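Long-range contacts in polycomb protein Pcl (Drosophila melanogaster, PDB 5OQD), which acts in the Esc/E(z) complex, which methylates histone H3, to establish homeotic gene repression in early embryos, the chain here holding its second PHD finger and winged-helix domain: residues 46-51 / 73-78; 55-60 / 83-88. All coordinates share one frame; numbering follows the deposited sequence.

Overall arrangement
Both contacts belong to the second PHD finger and its immediate C-terminal extension, and they illustrate how a small domain poor in regular structure is held together by contacts that interlock along the chain. The segments alternate in sequence, 46-51, 55-60, 73-78 and 83-88, so each contact encloses part of the other, and their centres lie about 10 Å apart. Their common element is the two-stranded antiparallel sheet of 71-74 and 84-87, where Cys74 N approaches Phe84 O at 2.8 Å, a probable hydrogen bond. Contact 1 sits at one zinc ion; contact 2 includes a ligand of the other. Phe73 of contact 1 packs on Met57 and Glu83 of contact 2, joining the two.

Contact 1 of 2, residues 46-51 / 73-78; sequences CKCRNW and FCCTVC. With ZN (zinc ion), chain L.
Cys48, Cys75 and Cys78 bring the two segments together on one zinc ion, the Cys75 SG at 2.2 Å and the Cys78 SG at 2.3 Å from the metal. In Cys48 and Cys75 alike the sulfur stands between backbone N and carbonyl carbon (chi1 71° and 70°), which points both sulfurs at the zinc. Each also accepts a backbone N-H from its own segment, that of Asn50 for Cys48 and that of Cys78 for Cys75; such bonds probably spread some of the thiolate charge. Cys45 supplies the fourth ligand. Two interleaved zinc sites, the other made by Cys30, Cys32, His53 and Cys56, are the cross-brace of a PHD finger, in which metal ions largely take the place of a hydrophobic core. The packing is tight at the metal, where Cys48 CB comes within 3.1 Å of Cys78 SG, and again on the buried flank. There Cys46 N donates to Phe73 O at 2.7 Å, and Cys46 SG, no zinc ligand, rests 3.9 Å from Cys74 CB. The solvent side begins along the partly exposed Lys47. Lys47 CB still meets Cys78 CB at 3.6 Å, and the extended chain then runs alongside residues 73-78, with Lys47 CD 3.8 Å from Cys74 SG, before NZ leaves to hydrogen-bond Glu190 O and Pro188 O.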
ATOM      1  N   CYS B  46      -3.708   7.639  13.530  1.00 47.74           N
ATOM      2  CA  CYS B  46      -4.989   8.214  13.168  1.00 56.05           C
ATOM      3  C   CYS B  46      -5.463   9.351  14.074  1.00 49.83           C
ATOM      4  O   CYS B  46      -6.027  10.313  13.595  1.00 58.73           O
ATOM      5  CB  CYS B  46      -6.067   7.141  12.996  1.00 44.25           C
ATOM      6  SG  CYS B  46      -6.311   6.015  14.375  1.00 47.02           S
ATOM      7  N   LYS B  47      -5.313   9.206  15.382  1.00 45.35           N
ATOM      8  CA  LYS B  47      -5.684  10.276  16.311  1.00 52.09           C
ATOM      9  C   LYS B  47      -4.834  11.560  16.437  1.00 46.60           C
ATOM     10  O   LYS B  47      -5.370  12.656  16.401  1.00 56.18           O
ATOM     11  CB  LYS B  47      -6.016   9.689  17.678  1.00 46.76           C
ATOM     12  CG  LYS B  47      -7.385   9.039  17.703  1.00 50.42           C
ATOM     13  CD  LYS B  47      -7.653   8.313  19.002  1.00 51.94           C
ATOM     14  CE  LYS B  47      -9.122   7.971  19.128  1.00 57.67           C
ATOM     15  NZ  LYS B  47      -9.421   7.332  20.433  1.00 65.55           N
ATOM     16  N   CYS B  48      -3.518  11.414  16.541  1.00 55.93           N
ATOM     17  CA  CYS B  48      -2.597  12.528  16.762  1.00 45.91           C
ATOM     18  C   CYS B  48      -1.961  12.999  15.456  1.00 47.95           C
ATOM     19  O   CYS B  48      -1.403  14.096  15.389  1.00 51.69           O
ATOM     20  CB  CYS B  48      -1.507  12.135  17.764  1.00 43.37           C
ATOM     21  SG  CYS B  48      -0.283  10.960  17.140  1.00 51.55           S
ATOM     22  N   ARG B  49      -2.044  12.152  14.433  1.00 46.30           N
ATOM     23  CA  ARG B  49      -1.551  12.454  13.088  1.00 43.42           C
ATOM     24  C   ARG B  49      -0.039  12.666  13.030  1.00 47.41           C
ATOM     25  O   ARG B  49       0.473  13.276  12.092  1.00 48.06           O
ATOM     26  CB  ARG B  49      -2.268  13.682  12.520  1.00 46.08           C
ATOM     27  CG  ARG B  49      -3.785  13.604  12.606  1.00 46.63           C
ATOM     28  CD  ARG B  49      -4.440  14.825  11.994  1.00 47.31           C
ATOM     29  NE  ARG B  49      -5.882  14.836  12.220  1.00 46.75           N
ATOM     30  CZ  ARG B  49      -6.684  15.833  11.864  1.00 45.80           C
ATOM     31  NH1 ARG B  49      -6.183  16.906  11.268  1.00 57.16           N
ATOM     32  NH2 ARG B  49      -7.985  15.758  12.109  1.00 49.51           N
ATOM     33  N   ASN B  50       0.673  12.154  14.029  1.00 42.52           N
ATOM     34  CA  ASN B  50       2.131  12.169  14.003  1.00 47.38           C
ATOM     35  C   ASN B  50       2.668  10.940  13.277  1.00 51.92           C
ATOM     36  O   ASN B  50       1.987   9.920  13.180  1.00 49.25           O
ATOM     37  CB  ASN B  50       2.703  12.235  15.422  1.00 44.20           C
ATOM     38  CG  ASN B  50       2.535  13.604  16.055  1.00 54.35           C
ATOM     39  OD1 ASN B  50       2.712  14.631  15.401  1.00 56.21           O
ATOM     40  ND2 ASN B  50       2.186  13.624  17.336  1.00 49.90           N
ATOM     41  N   TRP B  51       3.890  11.042  12.766  1.00 53.86           N
ATOM     42  CA  TRP B  51       4.505   9.931  12.047  1.00 51.98           C
ATOM     43  C   TRP B  51       5.471   9.163  12.949  1.00 55.62           C
ATOM     44  O   TRP B  51       6.137   9.746  13.805  1.00 60.98           O
ATOM     45  CB  TRP B  51       5.222  10.437  10.795  1.00 50.78           C
ATOM     46  CG  TRP B  51       4.311  11.129   9.828  1.00 59.60           C
ATOM     47  CD1 TRP B  51       3.971  12.451   9.824  1.00 52.41           C
ATOM     48  CD2 TRP B  51       3.621  10.535   8.721  1.00 55.97           C
ATOM     49  NE1 TRP B  51       3.113  12.716   8.785  1.00 55.32           N
ATOM     50  CE2 TRP B  51       2.882  11.556   8.093  1.00 53.18           C
ATOM     51  CE3 TRP B  51       3.557   9.237   8.200  1.00 58.01           C
ATOM     52  CZ2 TRP B  51       2.091  11.323   6.971  1.00 56.58           C
ATOM     53  CZ3 TRP B  51       2.769   9.009   7.087  1.00 59.50           C
ATOM     54  CH2 TRP B  51       2.046  10.047   6.485  1.00 53.69           C
ATOM     55  N   PHE B  73      -3.232   2.822  12.200  1.00 53.51           N
ATOM     56  CA  PHE B  73      -2.366   2.885  13.369  1.00 52.77           C
ATOM     57  C   PHE B  73      -2.792   3.946  14.376  1.00 53.57           C
ATOM     58  O   PHE B  73      -3.176   5.056  14.012  1.00 50.89           O
ATOM     59  CB  PHE B  73      -0.919   3.135  12.938  1.00 47.88           C
ATOM     60  CG  PHE B  73       0.011   3.422  14.080  1.00 55.29           C
ATOM     61  CD1 PHE B  73       0.239   2.472  15.062  1.00 60.71           C
ATOM     62  CD2 PHE B  73       0.659   4.641  14.172  1.00 55.32           C
ATOM     63  CE1 PHE B  73       1.091   2.737  16.115  1.00 66.47           C
ATOM     64  CE2 PHE B  73       1.516   4.908  15.222  1.00 54.61           C
ATOM     65  CZ  PHE B  73       1.733   3.955  16.194  1.00 54.48           C
ATOM     66  N   CYS B  74      -2.723   3.582  15.652  1.00 52.12           N
ATOM     67  CA  CYS B  74      -2.959   4.515  16.742  1.00 49.62           C
ATOM     68  C   CYS B  74      -1.911   4.284  17.824  1.00 58.01           C
ATOM     69  O   CYS B  74      -1.779   3.176  18.342  1.00 48.71           O
ATOM     70  CB  CYS B  74      -4.370   4.354  17.308  1.00 50.35           C
ATOM     71  SG  CYS B  74      -4.907   5.704  18.381  1.00 58.73           S
ATOM     72  N   CYS B  75      -1.160   5.331  18.156  1.00 49.80           N
ATOM     73  CA  CYS B  75      -0.040   5.206  19.085  1.00 53.58           C
ATOM     74  C   CYS B  75      -0.498   5.005  20.527  1.00 47.66           C
ATOM     75  O   CYS B  75      -1.691   5.071  20.829  1.00 41.74           O
ATOM     76  CB  CYS B  75       0.868   6.437  18.997  1.00 56.07           C
ATOM     77  SG  CYS B  75       0.136   7.959  19.650  1.00 44.25           S
ATOM     78  N   THR B  76       0.465   4.762  21.412  1.00 55.27           N
ATOM     79  CA  THR B  76       0.182   4.523  22.823  1.00 56.69           C
ATOM     80  C   THR B  76      -0.337   5.774  23.525  1.00 53.31           C
ATOM     81  O   THR B  76      -1.085   5.683  24.500  1.00 53.14           O
ATOM     82  CB  THR B  76       1.433   4.015  23.564  1.00 57.31           C
ATOM     83  OG1 THR B  76       2.550   4.853  23.247  1.00 60.88           O
ATOM     84  CG2 THR B  76       1.752   2.588  23.150  1.00 60.96           C
ATOM     85  N   VAL B  77       0.053   6.941  23.024  1.00 47.46           N
ATOM     86  CA  VAL B  77      -0.386   8.202  23.611  1.00 49.26           C
ATOM     87  C   VAL B  77      -1.876   8.426  23.380  1.00 52.01           C
ATOM     88  O   VAL B  77      -2.611   8.804  24.292  1.00 49.04           O
ATOM     89  CB  VAL B  77       0.398   9.397  23.033  1.00 54.41           C
ATOM     90  CG1 VAL B  77       0.023  10.681  23.759  1.00 50.17           C
ATOM     91  CG2 VAL B  77       1.896   9.143  23.132  1.00 52.71           C
ATOM     92  N   CYS B  78      -2.319   8.177  22.154  1.00 53.72           N
ATOM     93  CA  CYS B  78      -3.699   8.442  21.766  1.00 46.70           C
ATOM     94  C   CYS B  78      -4.643   7.299  22.127  1.00 41.39           C
ATOM     95  O   CYS B  78      -5.859   7.482  22.160  1.00 47.58           O
ATOM     96  CB  CYS B  78      -3.781   8.719  20.262  1.00 44.34           C
ATOM     97  SG  CYS B  78      -2.838  10.154  19.705  1.00 44.83           S
TER
HETATM   98 ZN    ZN L 702      -1.145   9.323  18.430  1.00 46.83          ZN

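Contact 2 of 2, residues 55-60 / 83-88; sequences QCMQNF and EFVRRM. With ZN (zinc ion), chain K.
With chi1 at -165°, Glu83 CG points away from the main-chain nitrogen, and the extended chain carries the carboxylate to the backbone of Gln58, while Met57 bends at its last torsion (chi3 51°) and swings its methyl group towards Val85. The polar centre is the bond from Gln58 N to Glu83 OE2, with an angle of 159° at the hydrogen; its modelled length of 2.5 Å is very short and should be read with caution. Glu83 OE1 stands 2.8 Å from Gln58 O, two acceptors with no bond between them, so the exact placement of the carboxylate is doubtful. The side chain of Met57 crosses that of Glu83 at about a right angle, with Met57 CE 3.5 Å from Glu83 OE1. With an alanine here in place of Glu83, the N-H of Gln58 would probably be left without this acceptor and Met57 without the group it crosses. Next to the carboxylate the contact becomes apolar: Val85 CG1 lies 3.7 Å from Met57 CE and 4.2 Å from Phe60 CD2, where it meets the ring at its edge, near the ring plane. Gln58 and Val85 are themselves exposed, so the patch lies at the surface. The loop 55-60 comes after strand 51-53 and starts beside the second zinc ion, which Cys56 helps to bind. From there it reaches strand 84-87, whose antiparallel partner 71-74 lays Phe73 against Val85 and sets Phe71 edge-to-face with Phe60.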
ATOM      1  N   GLN B  55      10.052   0.622  13.831  1.00 63.40           N
ATOM      2  CA  GLN B  55      10.937   0.174  14.887  1.00 69.14           C
ATOM      3  C   GLN B  55      10.644   0.954  16.153  1.00 64.90           C
ATOM      4  O   GLN B  55      10.660   0.402  17.241  1.00 70.76           O
ATOM      5  CB  GLN B  55      12.391   0.362  14.482  1.00 66.01           C
ATOM      6  CG  GLN B  55      12.812  -0.493  13.307  1.00 76.25           C
ATOM      7  CD  GLN B  55      12.482   0.156  11.986  1.00 87.16           C
ATOM      8  OE1 GLN B  55      11.935   1.253  11.948  1.00 77.04           O
ATOM      9  NE2 GLN B  55      12.811  -0.516  10.896  1.00 91.77           N
ATOM     10  N   CYS B  56      10.377   2.244  16.004  1.00 62.71           N
ATOM     11  CA  CYS B  56      10.094   3.095  17.155  1.00 59.65           C
ATOM     12  C   CYS B  56       8.705   2.807  17.716  1.00 66.26           C
ATOM     13  O   CYS B  56       8.268   3.436  18.679  1.00 54.93           O
ATOM     14  CB  CYS B  56      10.216   4.569  16.776  1.00 50.77           C
ATOM     15  SG  CYS B  56      11.888   5.089  16.348  1.00 56.55           S
ATOM     16  N   MET B  57       8.015   1.852  17.102  1.00 59.40           N
ATOM     17  CA  MET B  57       6.718   1.397  17.588  1.00 59.87           C
ATOM     18  C   MET B  57       6.894   0.206  18.521  1.00 67.73           C
ATOM     19  O   MET B  57       7.975  -0.380  18.590  1.00 74.53           O
ATOM     20  CB  MET B  57       5.803   1.022  16.418  1.00 64.62           C
ATOM     21  CG  MET B  57       5.344   2.200  15.574  1.00 66.63           C
ATOM     22  SD  MET B  57       4.541   1.687  14.046  1.00 66.53           S
ATOM     23  CE  MET B  57       3.345   0.507  14.673  1.00 65.35           C
ATOM     24  N   GLN B  58       5.833  -0.151  19.237  1.00 74.92           N
ATOM     25  CA  GLN B  58       5.883  -1.290  20.144  1.00 78.98           C
ATOM     26  C   GLN B  58       5.394  -2.567  19.468  1.00 87.53           C
ATOM     27  O   GLN B  58       4.215  -2.689  19.133  1.00 92.35           O
ATOM     28  CB  GLN B  58       5.059  -1.011  21.403  1.00 77.86           C
ATOM     29  CG  GLN B  58       5.656   0.058  22.301  1.00 87.83           C
ATOM     30  CD  GLN B  58       5.065   0.048  23.697  1.00 86.34           C
ATOM     31  OE1 GLN B  58       3.967  -0.463  23.918  1.00 91.51           O
ATOM     32  NE2 GLN B  58       5.799   0.608  24.651  1.00 84.48           N
ATOM     33  N   ASN B  59       6.299  -3.518  19.303  1.00 91.92           N
ATOM     34  CA  ASN B  59       5.977  -4.787  18.672  1.00 90.47           C
ATOM     35  C   ASN B  59       5.475  -4.710  17.238  1.00 91.26           C
ATOM     36  O   ASN B  59       4.598  -5.469  16.847  1.00100.64           O
ATOM     37  CB  ASN B  59       4.949  -5.532  19.524  1.00 80.41           C
ATOM     38  N   PHE B  60       6.031  -3.804  16.449  1.00 86.57           N
ATOM     39  CA  PHE B  60       5.833  -3.882  15.018  1.00 81.21           C
ATOM     40  C   PHE B  60       7.156  -4.267  14.388  1.00 81.59           C
ATOM     41  O   PHE B  60       8.052  -3.442  14.268  1.00 81.14           O
ATOM     42  CB  PHE B  60       5.372  -2.541  14.471  1.00 81.01           C
ATOM     43  CG  PHE B  60       4.893  -2.601  13.053  1.00 77.98           C
ATOM     44  CD1 PHE B  60       5.769  -2.880  12.027  1.00 69.91           C
ATOM     45  CD2 PHE B  60       3.565  -2.375  12.751  1.00 71.06           C
ATOM     46  CE1 PHE B  60       5.330  -2.933  10.724  1.00 66.32           C
ATOM     47  CE2 PHE B  60       3.119  -2.427  11.448  1.00 64.64           C
ATOM     48  CZ  PHE B  60       4.003  -2.705  10.434  1.00 62.48           C
ATOM     49  N   GLU B  83      -0.936   0.226  22.009  1.00 45.59           N
ATOM     50  CA  GLU B  83      -0.698   0.453  20.589  1.00 54.25           C
ATOM     51  C   GLU B  83      -1.718  -0.299  19.739  1.00 63.88           C
ATOM     52  O   GLU B  83      -1.995  -1.475  19.976  1.00 62.68           O
ATOM     53  CB  GLU B  83       0.723   0.037  20.204  1.00 58.70           C
ATOM     54  CG  GLU B  83       1.164   0.561  18.850  1.00 55.32           C
ATOM     55  CD  GLU B  83       2.529   0.053  18.435  1.00 63.25           C
ATOM     56  OE1 GLU B  83       2.591  -0.965  17.716  1.00 90.73           O
ATOM     57  OE2 GLU B  83       3.540   0.677  18.822  1.00 69.96           O
ATOM     58  N   PHE B  84      -2.279   0.391  18.752  1.00 56.54           N
ATOM     59  CA  PHE B  84      -3.313  -0.187  17.903  1.00 57.06           C
ATOM     60  C   PHE B  84      -2.859  -0.270  16.451  1.00 61.36           C
ATOM     61  O   PHE B  84      -2.680   0.752  15.791  1.00 55.52           O
ATOM     62  CB  PHE B  84      -4.604   0.634  18.003  1.00 52.05           C
ATOM     63  CG  PHE B  84      -5.739   0.089  17.178  1.00 59.35           C
ATOM     64  CD1 PHE B  84      -6.592  -0.869  17.698  1.00 64.22           C
ATOM     65  CD2 PHE B  84      -5.960   0.545  15.887  1.00 63.91           C
ATOM     66  CE1 PHE B  84      -7.641  -1.369  16.946  1.00 63.47           C
ATOM     67  CE2 PHE B  84      -7.004   0.048  15.130  1.00 64.15           C
ATOM     68  CZ  PHE B  84      -7.845  -0.909  15.661  1.00 70.03           C
ATOM     69  N   VAL B  85      -2.675  -1.490  15.960  1.00 58.77           N
ATOM     70  CA  VAL B  85      -2.360  -1.700  14.553  1.00 64.41           C
ATOM     71  C   VAL B  85      -3.387  -2.628  13.910  1.00 64.56           C
ATOM     72  O   VAL B  85      -3.834  -3.602  14.520  1.00 72.58           O
ATOM     73  CB  VAL B  85      -0.942  -2.279  14.358  1.00 59.98           C
ATOM     74  CG1 VAL B  85       0.107  -1.255  14.760  1.00 61.90           C
ATOM     75  CG2 VAL B  85      -0.765  -3.567  15.148  1.00 74.00           C
ATOM     76  N   ARG B  86      -3.859  -2.254  12.735  1.00 67.06           N
ATOM     77  CA  ARG B  86      -4.690  -3.149  11.961  1.00 60.74           C
ATOM     78  C   ARG B  86      -4.291  -3.117  10.503  1.00 56.38           C
ATOM     79  O   ARG B  86      -4.139  -2.061   9.914  1.00 58.06           O
ATOM     80  CB  ARG B  86      -6.168  -2.782  12.114  1.00 57.14           C
ATOM     81  N   ARG B  87      -4.131  -4.294   9.931  1.00 56.43           N
ATOM     82  CA  ARG B  87      -3.833  -4.442   8.513  1.00 58.80           C
ATOM     83  C   ARG B  87      -5.087  -4.274   7.660  1.00 55.56           C
ATOM     84  O   ARG B  87      -6.118  -4.887   7.932  1.00 61.83           O
ATOM     85  CB  ARG B  87      -3.193  -5.805   8.251  1.00 45.50           C
ATOM     86  CG  ARG B  87      -3.058  -6.170   6.782  1.00 51.89           C
ATOM     87  CD  ARG B  87      -1.610  -6.130   6.319  1.00 46.96           C
ATOM     88  NE  ARG B  87      -1.290  -4.883   5.632  1.00 54.86           N
ATOM     89  CZ  ARG B  87      -0.246  -4.725   4.824  1.00 57.75           C
ATOM     90  NH1 ARG B  87       0.581  -5.737   4.602  1.00 52.66           N
ATOM     91  NH2 ARG B  87      -0.029  -3.556   4.239  1.00 59.01           N
ATOM     92  N   MET B  88      -4.991  -3.439   6.630  1.00 47.94           N
ATOM     93  CA  MET B  88      -6.100  -3.237   5.703  1.00 56.32           C
ATOM     94  C   MET B  88      -6.193  -4.382   4.701  1.00 53.81           C
ATOM     95  O   MET B  88      -5.196  -5.036   4.394  1.00 53.69           O
ATOM     96  CB  MET B  88      -5.946  -1.914   4.950  1.00 57.18           C
ATOM     97  CG  MET B  88      -6.014  -0.665   5.809  1.00 58.50           C
ATOM     98  SD  MET B  88      -5.737   0.815   4.811  1.00 64.66           S
ATOM     99  CE  MET B  88      -5.948   2.104   6.031  1.00 56.76           C
TER
HETATM  100 ZN    ZN K 701      11.258   7.035  15.364  1.00 61.65          ZN